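Local coordinates for protein phenolic acid decarboxylase (Sedimentibacter hydroxybenzoicus, PDB 7AE5) that catalyses the reversible, non-oxidative decarboxylation of 4-hydroxybenzoate and 3,4-dihydroxybenzoate with prenylated FMN and manganese, detoxifying phenolic compounds under anaerobic conditions, at residues C[76-81]-C[94-99]; C[214-219]-C[225-230]. All blocks are in the same frame, centred on the assembly; numbering follows the deposited sequence.

Both contacts lie in the interior of the chain, about 13 Å apart between their centres, yet they are built from different chemistry. Contact 1 joins the ends of helices 71-77 and 86-96 through one arginine and one backbone carbonyl, away from the annotated sites. Contact 2, between helices 211-217 and 227-234 of the Rift-related domain, is held by a metal ion and by hydrophobic packing beside the predicted cofactor site. The two are coupled: Q225 NE2 lies 3.0 Å from W97 O in a probable hydrogen bond, and M77 rests against F215. A charged donor hydrogen-bonded to a carbonyl dominates the first, metal coordination and apolar packing the second.

Contact 1: C[76-81]-C[94-99]; sequences LMLGLD and NRRWDK
R96 meets L78 end-on, presenting both terminal nitrogens of its guanidinium to a single backbone oxygen. NH2 lies 2.9 Å and NH1 3.0 Å from L78 O, and that oxygen sits close to the guanidinium plane, at the edge of the group. The two bonds are not equivalent: NH2 approaches within the carbonyl plane, whereas NH1 is tilted 23° out of it, and both are moderately bent. Beside the polar grip, L78 CB comes to 3.6 Å from R96 NH1, and the L80 methyl CD2 approaches NH2 obliquely at 4.1 Å. The reach depends on the arginine chain being extended from CG to NE (chi3 -172°), which carries the guanidinium across the 10.0 Å between the CA atoms of L78 and R96.

Further out, E92 of the same helix forms a salt bridge with R96 NE, and L234 O accepts from NH1, so the group is fixed from several sides. The carbonyl is placed by the end of helix 71-77, where G79, with positive phi (75°), is the C-prime residue of a Schellman motif and its N bonds to L76 O. L78 packs on Q89 and L93 of helix 86-96. A leucine in place of R96 would probably leave L78 O and L234 O without these donors and deprive E92 of a cationic partner inside the protein. The buried positive charge is probably balanced by the carboxylate of E92, while the carbonyls of L78 and L234 solvate it and take up N-H groups; L78 lies just past a helix C-terminus, whose dipole would be expected to add attraction.

Contact 2: C[214-219]-C[225-230]; sequences TFMAST and QNEYEF. With RB (rubidium ion), chain R.
M216 touches both partners in the facing helix, E227 through its sulfur and F230 through its CG, while also holding the rubidium ion. CG anti to the backbone N (chi1 177°) and a bend at chi2 (-83°) bring SD to the ion at 2.9 Å, while M216 O binds it at 2.5 Å; chi3 only turns CE. One residue therefore supplies two ligands. T219 O adds a third at 2.5 Å and E227 OE1 comes from the other helix; Y223 OH and V164 O complete the set. The M216 and E227 side chains cross at about a right angle, with SD 3.3 Å from OE1.

The apolar half is also close-packed: M216 CG meets the edge of the F230 ring at 3.5 Å from CD2, near the ring plane. That ring is stacked with Y223 and set edge-to-face with W97. Helix 211-217 closes with side-chain bonds to its own carbonyls. T219 OG1 donates to F215 O at 2.7 Å from above the carbonyl plane, and S218 OG and N reach T214 O from opposite faces of its plane.

The looser side lies at the segment ends, where S218 and N226 are partly exposed; Q225, also partly exposed, is tied to segment 94-99 through NE2. N226 holds the N-cap position of helix 227-234, but its side chain makes no capping bond.

E227 is a predicted manganese ligand, and its side chain is about 4 Å from that of N163 of the predicted prenylated-FMN site. Because M216 and T219, at the end of helix 211-217, and E227, at the start of helix 227-234, share the ion, it ties the two segments together beside that site; rubidium probably stands in for the potassium found beside manganese in UbiD enzymes.

Contact 1: C[76-81]-C[94-99]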
ATOM      1  N   LEU C  76      -3.174  16.795 -43.696  1.00 45.94           N
ATOM      2  CA  LEU C  76      -3.118  17.733 -44.812  1.00 47.85           C
ATOM      3  C   LEU C  76      -2.387  19.011 -44.432  1.00 47.34           C
ATOM      4  O   LEU C  76      -1.765  19.648 -45.291  1.00 49.08           O
ATOM      5  CB  LEU C  76      -4.530  18.054 -45.299  1.00 48.49           C
ATOM      6  CG  LEU C  76      -5.342  16.874 -45.830  1.00 49.52           C
ATOM      7  CD1 LEU C  76      -6.804  17.257 -45.977  1.00 49.77           C
ATOM      8  CD2 LEU C  76      -4.778  16.387 -47.155  1.00 52.12           C
ATOM      9  N   MET C  77      -2.452  19.404 -43.156  1.00 49.73           N
ATOM     10  CA  MET C  77      -1.729  20.591 -42.711  1.00 49.54           C
ATOM     11  C   MET C  77      -0.242  20.461 -43.004  1.00 50.69           C
ATOM     12  O   MET C  77       0.393  21.414 -43.470  1.00 51.53           O
ATOM     13  CB  MET C  77      -1.969  20.822 -41.218  1.00 49.34           C
ATOM     14  CG  MET C  77      -0.995  21.796 -40.572  1.00 49.86           C
ATOM     15  SD  MET C  77      -1.243  21.986 -38.795  1.00 49.44           S
ATOM     16  CE  MET C  77      -0.242  20.641 -38.164  1.00 50.49           C
ATOM     17  N   LEU C  78       0.323  19.281 -42.771  1.00 56.35           N
ATOM     18  CA  LEU C  78       1.731  19.029 -43.031  1.00 57.56           C
ATOM     19  C   LEU C  78       2.002  18.584 -44.459  1.00 58.57           C
ATOM     20  O   LEU C  78       3.124  18.162 -44.759  1.00 59.77           O
ATOM     21  CB  LEU C  78       2.269  17.984 -42.057  1.00 58.52           C
ATOM     22  CG  LEU C  78       2.128  18.436 -40.611  1.00 58.49           C
ATOM     23  CD1 LEU C  78       1.636  17.316 -39.699  1.00 58.77           C
ATOM     24  CD2 LEU C  78       3.453  18.993 -40.172  1.00 58.83           C
ATOM     25  N   GLY C  79       1.011  18.673 -45.340  1.00 52.86           N
ATOM     26  CA  GLY C  79       1.209  18.296 -46.725  1.00 55.56           C
ATOM     27  C   GLY C  79       1.277  16.808 -46.973  1.00 56.09           C
ATOM     28  O   GLY C  79       1.893  16.379 -47.954  1.00 58.43           O
ATOM     29  N   LEU C  80       0.657  16.003 -46.116  1.00 63.22           N
ATOM     30  CA  LEU C  80       0.686  14.554 -46.226  1.00 63.61           C
ATOM     31  C   LEU C  80      -0.674  14.027 -46.666  1.00 64.05           C
ATOM     32  O   LEU C  80      -1.689  14.726 -46.596  1.00 63.47           O
ATOM     33  CB  LEU C  80       1.085  13.917 -44.890  1.00 61.32           C
ATOM     34  CG  LEU C  80       2.435  14.343 -44.313  1.00 60.97           C
ATOM     35  CD1 LEU C  80       2.550  13.932 -42.855  1.00 60.78           C
ATOM     36  CD2 LEU C  80       3.574  13.748 -45.128  1.00 63.13           C
ATOM     37  N   ASP C  81      -0.677  12.776 -47.130  1.00 62.50           N
ATOM     38  CA  ASP C  81      -1.924  12.084 -47.426  1.00 62.99           C
ATOM     39  C   ASP C  81      -2.835  12.112 -46.205  1.00 60.38           C
ATOM     40  O   ASP C  81      -2.382  11.949 -45.069  1.00 58.31           O
ATOM     41  CB  ASP C  81      -1.641  10.643 -47.852  1.00 64.46           C
ATOM     42  CG  ASP C  81      -2.891   9.900 -48.276  1.00 65.47           C
ATOM     43  OD1 ASP C  81      -3.556   9.310 -47.399  1.00 63.86           O
ATOM     44  OD2 ASP C  81      -3.207   9.901 -49.484  1.00 68.05           O
ATOM     45  N   ASN C  94       8.624  15.153 -36.128  1.00 50.59           N
ATOM     46  CA  ASN C  94       9.915  15.056 -35.457  1.00 50.41           C
ATOM     47  C   ASN C  94      11.063  15.259 -36.438  1.00 51.54           C
ATOM     48  O   ASN C  94      12.093  15.846 -36.084  1.00 50.66           O
ATOM     49  CB  ASN C  94      10.038  13.705 -34.755  1.00 50.99           C
ATOM     50  CG  ASN C  94      11.382  13.520 -34.085  1.00 50.78           C
ATOM     51  OD1 ASN C  94      11.740  14.262 -33.171  1.00 48.77           O
ATOM     52  ND2 ASN C  94      12.138  12.527 -34.538  1.00 52.80           N
ATOM     53  N   ARG C  95      10.904  14.781 -37.674  1.00 49.45           N
ATOM     54  CA  ARG C  95      11.958  14.942 -38.670  1.00 50.09           C
ATOM     55  C   ARG C  95      12.139  16.406 -39.057  1.00 49.10           C
ATOM     56  O   ARG C  95      13.268  16.859 -39.279  1.00 50.96           O
ATOM     57  CB  ARG C  95      11.642  14.091 -39.901  1.00 51.53           C
ATOM     58  CG  ARG C  95      12.723  14.109 -40.971  1.00 52.54           C
ATOM     59  CD  ARG C  95      12.232  13.469 -42.262  1.00 54.19           C
ATOM     60  NE  ARG C  95      11.187  14.262 -42.899  1.00 54.15           N
ATOM     61  CZ  ARG C  95      11.408  15.344 -43.632  1.00 55.88           C
ATOM     62  NH1 ARG C  95      12.634  15.792 -43.852  1.00 57.91           N
ATOM     63  NH2 ARG C  95      10.374  15.993 -44.159  1.00 55.72           N
ATOM     64  N   ARG C  96      11.044  17.163 -39.134  1.00 58.52           N
ATOM     65  CA  ARG C  96      11.101  18.566 -39.527  1.00 57.45           C
ATOM     66  C   ARG C  96      11.425  19.503 -38.369  1.00 55.95           C
ATOM     67  O   ARG C  96      11.706  20.680 -38.615  1.00 55.28           O
ATOM     68  CB  ARG C  96       9.767  18.995 -40.146  1.00 57.14           C
ATOM     69  CG  ARG C  96       9.266  18.110 -41.278  1.00 58.21           C
ATOM     70  CD  ARG C  96       8.121  18.775 -42.033  1.00 57.50           C
ATOM     71  NE  ARG C  96       7.498  17.872 -42.995  1.00 57.98           N
ATOM     72  CZ  ARG C  96       6.288  18.044 -43.513  1.00 57.19           C
ATOM     73  NH1 ARG C  96       5.536  19.082 -43.184  1.00 56.23           N
ATOM     74  NH2 ARG C  96       5.820  17.151 -44.380  1.00 57.42           N
ATOM     75  N   TRP C  97      11.409  19.003 -37.129  1.00 57.10           N
ATOM     76  CA  TRP C  97      11.364  19.880 -35.960  1.00 55.38           C
ATOM     77  C   TRP C  97      12.575  20.803 -35.878  1.00 54.76           C
ATOM     78  O   TRP C  97      12.436  21.985 -35.537  1.00 54.19           O
ATOM     79  CB  TRP C  97      11.252  19.044 -34.684  1.00 54.76           C
ATOM     80  CG  TRP C  97      10.709  19.810 -33.509  1.00 52.96           C
ATOM     81  CD1 TRP C  97      11.430  20.370 -32.496  1.00 51.60           C
ATOM     82  CD2 TRP C  97       9.333  20.105 -33.230  1.00 52.35           C
ATOM     83  NE1 TRP C  97      10.593  20.990 -31.602  1.00 50.33           N
ATOM     84  CE2 TRP C  97       9.300  20.843 -32.029  1.00 50.76           C
ATOM     85  CE3 TRP C  97       8.127  19.814 -33.875  1.00 52.98           C
ATOM     86  CZ2 TRP C  97       8.111  21.295 -31.462  1.00 49.94           C
ATOM     87  CZ3 TRP C  97       6.948  20.265 -33.311  1.00 51.98           C
ATOM     88  CH2 TRP C  97       6.949  20.997 -32.116  1.00 50.53           C
ATOM     89  N   ASP C  98      13.768  20.291 -36.174  1.00 64.92           N
ATOM     90  CA  ASP C  98      15.003  21.012 -35.897  1.00 66.71           C
ATOM     91  C   ASP C  98      15.652  21.603 -37.144  1.00 69.68           C
ATOM     92  O   ASP C  98      16.792  22.071 -37.069  1.00 71.69           O
ATOM     93  CB  ASP C  98      15.995  20.094 -35.179  1.00 66.79           C
ATOM     94  CG  ASP C  98      15.704  19.970 -33.693  1.00 64.51           C
ATOM     95  OD1 ASP C  98      15.021  20.861 -33.144  1.00 63.39           O
ATOM     96  OD2 ASP C  98      16.161  18.986 -33.073  1.00 63.98           O
ATOM     97  N   LYS C  99      14.957  21.607 -38.280  1.00 59.73           N
ATOM     98  CA  LYS C  99      15.546  22.127 -39.509  1.00 62.73           C
ATOM     99  C   LYS C  99      15.847  23.615 -39.374  1.00 63.90           C
ATOM    100  O   LYS C  99      14.979  24.408 -38.999  1.00 62.47           O
ATOM    101  CB  LYS C  99      14.607  21.881 -40.688  1.00 62.94           C
ATOM    102  CG  LYS C  99      14.393  20.412 -41.010  1.00 62.46           C
ATOM    103  CD  LYS C  99      13.341  20.235 -42.090  1.00 62.62           C
ATOM    104  CE  LYS C  99      13.788  20.851 -43.407  1.00 65.84           C
ATOM    105  NZ  LYS C  99      13.552  19.936 -44.557  1.00 67.27           N
TER

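Contact 2: C[214-219]-C[225-230]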
ATOM      1  N   THR C 214      -0.607  28.926 -37.031  1.00 48.64           N
ATOM      2  CA  THR C 214      -1.393  28.627 -35.838  1.00 47.91           C
ATOM      3  C   THR C 214      -0.752  27.508 -35.029  1.00 48.41           C
ATOM      4  O   THR C 214      -0.791  27.522 -33.792  1.00 49.02           O
ATOM      5  CB  THR C 214      -2.822  28.247 -36.234  1.00 46.58           C
ATOM      6  OG1 THR C 214      -3.374  29.262 -37.081  1.00 47.68           O
ATOM      7  CG2 THR C 214      -3.700  28.093 -35.001  1.00 46.52           C
ATOM      8  N   PHE C 215      -0.152  26.533 -35.716  1.00 51.24           N
ATOM      9  CA  PHE C 215       0.533  25.440 -35.032  1.00 51.69           C
ATOM     10  C   PHE C 215       1.689  25.961 -34.184  1.00 53.31           C
ATOM     11  O   PHE C 215       1.774  25.667 -32.986  1.00 53.97           O
ATOM     12  CB  PHE C 215       1.026  24.418 -36.055  1.00 50.87           C
ATOM     13  CG  PHE C 215       1.312  23.061 -35.474  1.00 50.71           C
ATOM     14  CD1 PHE C 215       0.289  22.283 -34.954  1.00 49.82           C
ATOM     15  CD2 PHE C 215       2.602  22.556 -35.459  1.00 51.39           C
ATOM     16  CE1 PHE C 215       0.550  21.028 -34.428  1.00 49.50           C
ATOM     17  CE2 PHE C 215       2.870  21.304 -34.934  1.00 51.15           C
ATOM     18  CZ  PHE C 215       1.841  20.540 -34.418  1.00 50.15           C
ATOM     19  N   MET C 216       2.590  26.741 -34.787  1.00 47.91           N
ATOM     20  CA  MET C 216       3.701  27.297 -34.023  1.00 49.37           C
ATOM     21  C   MET C 216       3.210  28.243 -32.939  1.00 49.84           C
ATOM     22  O   MET C 216       3.792  28.308 -31.850  1.00 50.81           O
ATOM     23  CB  MET C 216       4.674  28.028 -34.941  1.00 49.75           C
ATOM     24  CG  MET C 216       5.793  28.687 -34.175  1.00 51.20           C
ATOM     25  SD  MET C 216       5.323  30.307 -33.525  1.00 51.55           S
ATOM     26  CE  MET C 216       4.299  30.946 -34.867  1.00 50.65           C
ATOM     27  N   ALA C 217       2.155  29.006 -33.229  1.00 46.52           N
ATOM     28  CA  ALA C 217       1.605  29.903 -32.220  1.00 45.82           C
ATOM     29  C   ALA C 217       1.057  29.113 -31.040  1.00 44.36           C
ATOM     30  O   ALA C 217       1.199  29.525 -29.883  1.00 44.68           O
ATOM     31  CB  ALA C 217       0.523  30.788 -32.837  1.00 46.26           C
ATOM     32  N   SER C 218       0.454  27.958 -31.313  1.00 46.75           N
ATOM     33  CA  SER C 218       0.038  27.053 -30.252  1.00 46.48           C
ATOM     34  C   SER C 218       1.211  26.331 -29.608  1.00 47.37           C
ATOM     35  O   SER C 218       0.999  25.573 -28.654  1.00 47.05           O
ATOM     36  CB  SER C 218      -0.962  26.037 -30.803  1.00 45.26           C
ATOM     37  OG  SER C 218      -2.188  26.668 -31.129  1.00 44.38           O
ATOM     38  N   THR C 219       2.434  26.533 -30.104  1.00 57.98           N
ATOM     39  CA  THR C 219       3.612  25.939 -29.495  1.00 58.95           C
ATOM     40  C   THR C 219       4.347  26.985 -28.671  1.00 59.98           C
ATOM     41  O   THR C 219       4.749  28.040 -29.211  1.00 60.49           O
ATOM     42  CB  THR C 219       4.534  25.346 -30.553  1.00 59.32           C
ATOM     43  OG1 THR C 219       3.759  24.585 -31.489  1.00 58.04           O
ATOM     44  CG2 THR C 219       5.548  24.421 -29.900  1.00 60.13           C
ATOM     45  N   GLN C 225      14.391  27.601 -32.821  1.00 62.35           N
ATOM     46  CA  GLN C 225      14.418  28.569 -33.944  1.00 61.73           C
ATOM     47  C   GLN C 225      13.519  29.771 -33.644  1.00 61.63           C
ATOM     48  O   GLN C 225      12.781  29.740 -32.642  1.00 61.76           O
ATOM     49  CB  GLN C 225      13.957  27.896 -35.236  1.00 60.07           C
ATOM     50  CG  GLN C 225      14.672  26.587 -35.536  1.00 59.90           C
ATOM     51  CD  GLN C 225      13.797  25.383 -35.289  1.00 59.13           C
ATOM     52  OE1 GLN C 225      13.299  25.166 -34.188  1.00 59.70           O
ATOM     53  NE2 GLN C 225      13.609  24.582 -36.322  1.00 57.73           N
ATOM     54  N   ASN C 226      13.586  30.794 -34.495  1.00 69.31           N
ATOM     55  CA  ASN C 226      12.698  31.973 -34.343  1.00 68.99           C
ATOM     56  C   ASN C 226      11.286  31.548 -34.737  1.00 67.62           C
ATOM     57  O   ASN C 226      11.151  30.551 -35.440  1.00 66.86           O
ATOM     58  CB  ASN C 226      13.227  33.183 -35.119  1.00 68.92           C
ATOM     59  CG  ASN C 226      14.565  33.668 -34.605  1.00 70.13           C
ATOM     60  OD1 ASN C 226      14.841  33.599 -33.409  1.00 71.06           O
ATOM     61  ND2 ASN C 226      15.403  34.162 -35.499  1.00 70.05           N
ATOM     62  N   GLU C 227      10.281  32.308 -34.335  1.00 57.93           N
ATOM     63  CA  GLU C 227       8.874  31.901 -34.561  1.00 56.81           C
ATOM     64  C   GLU C 227       8.596  31.588 -36.024  1.00 55.60           C
ATOM     65  O   GLU C 227       8.149  30.477 -36.308  1.00 54.74           O
ATOM     66  CB  GLU C 227       7.957  33.013 -34.065  1.00 56.82           C
ATOM     67  CG  GLU C 227       8.275  33.439 -32.651  1.00 58.18           C
ATOM     68  CD  GLU C 227       8.041  32.384 -31.586  1.00 57.86           C
ATOM     69  OE1 GLU C 227       6.877  32.132 -31.265  1.00 56.16           O
ATOM     70  OE2 GLU C 227       9.028  31.825 -31.078  1.00 59.30           O
ATOM     71  N   TYR C 228       8.798  32.565 -36.896  1.00 63.54           N
ATOM     72  CA  TYR C 228       8.447  32.366 -38.321  1.00 62.29           C
ATOM     73  C   TYR C 228       9.486  31.436 -38.942  1.00 62.10           C
ATOM     74  O   TYR C 228       9.157  30.760 -39.916  1.00 61.41           O
ATOM     75  CB  TYR C 228       8.282  33.730 -38.987  1.00 62.07           C
ATOM     76  CG  TYR C 228       7.134  34.560 -38.475  1.00 61.67           C
ATOM     77  CD1 TYR C 228       5.857  34.038 -38.384  1.00 60.58           C
ATOM     78  CD2 TYR C 228       7.319  35.878 -38.096  1.00 62.42           C
ATOM     79  CE1 TYR C 228       4.790  34.799 -37.939  1.00 60.30           C
ATOM     80  CE2 TYR C 228       6.265  36.655 -37.646  1.00 62.11           C
ATOM     81  CZ  TYR C 228       4.997  36.112 -37.564  1.00 61.06           C
ATOM     82  OH  TYR C 228       3.953  36.863 -37.116  1.00 60.71           O
ATOM     83  N   GLU C 229      10.692  31.390 -38.368  1.00 64.81           N
ATOM     84  CA  GLU C 229      11.631  30.410 -38.901  1.00 64.68           C
ATOM     85  C   GLU C 229      11.197  28.990 -38.565  1.00 64.24           C
ATOM     86  O   GLU C 229      11.429  28.069 -39.355  1.00 63.38           O
ATOM     87  CB  GLU C 229      13.037  30.677 -38.367  1.00 66.07           C
ATOM     88  N   PHE C 230      10.566  28.796 -37.404  1.00 56.48           N
ATOM     89  CA  PHE C 230      10.068  27.470 -37.055  1.00 55.72           C
ATOM     90  C   PHE C 230       8.944  27.044 -37.990  1.00 54.52           C
ATOM     91  O   PHE C 230       8.856  25.869 -38.366  1.00 53.97           O
ATOM     92  CB  PHE C 230       9.596  27.444 -35.602  1.00 56.53           C
ATOM     93  CG  PHE C 230       9.163  26.084 -35.134  1.00 56.14           C
ATOM     94  CD1 PHE C 230      10.057  25.026 -35.116  1.00 56.40           C
ATOM     95  CD2 PHE C 230       7.862  25.862 -34.713  1.00 55.43           C
ATOM     96  CE1 PHE C 230       9.662  23.772 -34.689  1.00 55.95           C
ATOM     97  CE2 PHE C 230       7.462  24.609 -34.282  1.00 54.99           C
ATOM     98  CZ  PHE C 230       8.365  23.563 -34.271  1.00 55.23           C
TER
HETATM   99 RB    RB R 502       5.081  30.009 -30.643  1.00367.38          RB